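Local coordinates for ABC-type transport system, molybdenum-specific extracellular solute-binding protein (Clostridium difficile, PDB 4KD5) that probably binds molybdate or tungstate outside the cell as the solute-binding component of an ABC transporter, at residues L8-A13 and L36-G41. Sequence-based numbering, arbitrary orientation.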
ATOM      1  N   LEU A   8      -4.428  11.877  -5.184  1.00 66.05           N
ATOM      2  CA  LEU A   8      -4.227  11.116  -6.415  1.00 59.03           C
ATOM      3  C   LEU A   8      -4.654  11.926  -7.638  1.00 51.42           C
ATOM      4  O   LEU A   8      -5.734  12.529  -7.652  1.00 54.62           O
ATOM      5  CB  LEU A   8      -4.999   9.794  -6.376  1.00 56.01           C
ATOM      6  CG  LEU A   8      -4.580   8.732  -5.364  1.00 51.65           C
ATOM      7  CD1 LEU A   8      -5.478   7.506  -5.474  1.00 49.56           C
ATOM      8  CD2 LEU A   8      -3.135   8.335  -5.565  1.00 49.57           C
ATOM      9  N   ASN A   9      -3.802  11.950  -8.656  1.00 49.85           N
ATOM     10  CA  ASN A   9      -4.161  12.561  -9.926  1.00 42.02           C
ATOM     11  C   ASN A   9      -4.680  11.507 -10.890  1.00 41.86           C
ATOM     12  O   ASN A   9      -3.947  10.592 -11.275  1.00 41.88           O
ATOM     13  CB  ASN A   9      -2.957  13.287 -10.531  1.00 41.67           C
ATOM     14  CG  ASN A   9      -2.691  14.622  -9.873  1.00 53.66           C
ATOM     15  OD1 ASN A   9      -3.570  15.483  -9.811  1.00 57.94           O
ATOM     16  ND2 ASN A   9      -1.479  14.799  -9.362  1.00 65.51           N
ATOM     17  N   ILE A  10      -5.948  11.624 -11.270  1.00 42.75           N
ATOM     18  CA  ILE A  10      -6.524  10.704 -12.243  1.00 50.78           C
ATOM     19  C   ILE A  10      -6.818  11.418 -13.562  1.00 50.41           C
ATOM     20  O   ILE A  10      -7.475  12.460 -13.582  1.00 57.27           O
ATOM     21  CB  ILE A  10      -7.808  10.024 -11.718  1.00 49.86           C
ATOM     22  CG1 ILE A  10      -7.476   9.027 -10.611  1.00 52.42           C
ATOM     23  CG2 ILE A  10      -8.525   9.286 -12.834  1.00 39.19           C
ATOM     24  CD1 ILE A  10      -7.329   9.641  -9.249  1.00 48.33           C
ATOM     25  N   SER A  11      -6.314  10.863 -14.660  1.00 47.75           N
ATOM     26  CA  SER A  11      -6.662  11.349 -15.991  1.00 54.08           C
ATOM     27  C   SER A  11      -7.578  10.328 -16.659  1.00 57.87           C
ATOM     28  O   SER A  11      -7.257   9.140 -16.702  1.00 63.94           O
ATOM     29  CB  SER A  11      -5.409  11.575 -16.832  1.00 50.12           C
ATOM     30  OG  SER A  11      -4.581  10.433 -16.833  1.00 60.51           O
ATOM     31  N   ALA A  12      -8.721  10.788 -17.163  1.00 49.35           N
ATOM     32  CA  ALA A  12      -9.715   9.897 -17.753  1.00 46.31           C
ATOM     33  C   ALA A  12     -10.258  10.474 -19.047  1.00 57.73           C
ATOM     34  O   ALA A  12     -10.197  11.681 -19.265  1.00 63.45           O
ATOM     35  CB  ALA A  12     -10.847   9.650 -16.780  1.00 46.33           C
ATOM     36  N   ALA A  13     -10.806   9.613 -19.898  1.00 62.15           N
ATOM     37  CA  ALA A  13     -11.456  10.075 -21.118  1.00 63.79           C
ATOM     38  C   ALA A  13     -12.630  10.962 -20.734  1.00 62.90           C
ATOM     39  O   ALA A  13     -13.394  10.619 -19.831  1.00 60.05           O
ATOM     40  CB  ALA A  13     -11.931   8.900 -21.940  1.00 45.16           C
ATOM     41  N   LEU A  36      -9.177  13.190  -4.541  1.00 50.36           N
ATOM     42  CA  LEU A  36      -9.019  12.881  -5.960  1.00 49.12           C
ATOM     43  C   LEU A  36      -9.079  14.147  -6.815  1.00 51.48           C
ATOM     44  O   LEU A  36      -9.975  14.978  -6.645  1.00 51.66           O
ATOM     45  CB  LEU A  36     -10.095  11.890  -6.415  1.00 45.27           C
ATOM     46  CG  LEU A  36     -10.153  10.521  -5.738  1.00 46.58           C
ATOM     47  CD1 LEU A  36     -11.365   9.734  -6.211  1.00 48.47           C
ATOM     48  CD2 LEU A  36      -8.890   9.730  -6.012  1.00 41.55           C
ATOM     49  N   THR A  37      -8.124  14.295  -7.728  1.00 55.41           N
ATOM     50  CA  THR A  37      -8.161  15.387  -8.698  1.00 58.99           C
ATOM     51  C   THR A  37      -8.263  14.794 -10.103  1.00 63.66           C
ATOM     52  O   THR A  37      -7.299  14.218 -10.615  1.00 67.23           O
ATOM     53  CB  THR A  37      -6.923  16.295  -8.586  1.00 55.29           C
ATOM     54  OG1 THR A  37      -6.963  17.007  -7.344  1.00 67.94           O
ATOM     55  CG2 THR A  37      -6.890  17.300  -9.725  1.00 52.87           C
ATOM     56  N   VAL A  38      -9.434  14.928 -10.721  1.00 59.89           N
ATOM     57  CA  VAL A  38      -9.681  14.288 -12.011  1.00 59.95           C
ATOM     58  C   VAL A  38      -9.553  15.256 -13.186  1.00 60.30           C
ATOM     59  O   VAL A  38     -10.299  16.232 -13.289  1.00 67.38           O
ATOM     60  CB  VAL A  38     -11.060  13.603 -12.057  1.00 61.35           C
ATOM     61  CG1 VAL A  38     -11.192  12.793 -13.324  1.00 65.52           C
ATOM     62  CG2 VAL A  38     -11.240  12.691 -10.865  1.00 56.12           C
ATOM     63  N   ASN A  39      -8.603  14.970 -14.069  1.00 57.86           N
ATOM     64  CA  ASN A  39      -8.410  15.750 -15.282  1.00 57.83           C
ATOM     65  C   ASN A  39      -8.961  14.997 -16.491  1.00 59.63           C
ATOM     66  O   ASN A  39      -8.716  13.798 -16.646  1.00 58.70           O
ATOM     67  CB  ASN A  39      -6.925  16.058 -15.474  1.00 65.49           C
ATOM     68  CG  ASN A  39      -6.647  16.859 -16.730  1.00 81.68           C
ATOM     69  OD1 ASN A  39      -6.896  18.066 -16.782  1.00 87.54           O
ATOM     70  ND2 ASN A  39      -6.104  16.195 -17.744  1.00 83.96           N
ATOM     71  N   TYR A  40      -9.711  15.692 -17.340  1.00 59.92           N
ATOM     72  CA  TYR A  40     -10.314  15.065 -18.510  1.00 62.10           C
ATOM     73  C   TYR A  40      -9.664  15.533 -19.812  1.00 67.58           C
ATOM     74  O   TYR A  40      -9.205  16.675 -19.913  1.00 70.47           O
ATOM     75  CB  TYR A  40     -11.822  15.335 -18.535  1.00 58.47           C
ATOM     76  CG  TYR A  40     -12.536  14.816 -17.313  1.00 56.88           C
ATOM     77  CD1 TYR A  40     -12.885  13.479 -17.209  1.00 58.84           C
ATOM     78  CD2 TYR A  40     -12.857  15.660 -16.263  1.00 56.31           C
ATOM     79  CE1 TYR A  40     -13.533  13.001 -16.092  1.00 65.12           C
ATOM     80  CE2 TYR A  40     -13.506  15.189 -15.144  1.00 57.07           C
ATOM     81  CZ  TYR A  40     -13.844  13.863 -15.065  1.00 61.39           C
ATOM     82  OH  TYR A  40     -14.490  13.394 -13.948  1.00 62.30           O
ATOM     83  N   GLY A  41      -9.623  14.645 -20.802  1.00 62.40           N
ATOM     84  CA  GLY A  41      -9.088  14.983 -22.110  1.00 68.54           C
ATOM     85  C   GLY A  41      -9.208  13.853 -23.115  1.00 64.13           C
ATOM     86  O   GLY A  41      -9.824  12.820 -22.837  1.00 53.48           O
TER
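The closest side-chain contact between the strands is L36 CD2 to I10 CD1, 3.6 Å; the same methyl lies 3.9 Å from L8 CB, so one branch of L36 touches two residues of the neighbouring strand. L8 and L36 run side by side in the same direction, whereas I10 passes L36 at a slant. Chi1 of -70° sets CG1 of I10 beside its backbone N, and the second torsion then turns CD1 back toward L36. F211 of helix 205-215 touches all three side chains, closing this apolar cluster. Farther along the same face, V38 and Y40 also touch helix 17-28, and the Y40 ring presents its edge to A13 O, 3.9 Å from CD1.

The face bearing N9, T37, S11 and N39 is looser along its 36-41 edge, where T37 and N39 are exposed to solvent, while S11 stays buried against F59 of strand 58-60. There N9 OD1 approaches T37 CB at 3.7 Å, a contact without a hydrogen bond.

Between the faces, the in-register parallel pairing of 8-13 with 36-41 rests on backbone bonds. T37 N to L8 O is nearly straight (173° at the hydrogen), while N39 N to I10 O is the shortest at 2.8 Å. I10 N reaches T37 O from a tilt of 32° out of the carbonyl plane. The strands then part: CA separation grows from 4.8 Å at I10 and V38 to 5.5 Å at A13 and G41, where G41 N to A12 O is weak.

Helix 17-28 links these parallel strands in a beta-alpha-beta unit of the periplasmic binding protein fold, whose strand ends lead toward S15 and S43, predicted molybdate ligands.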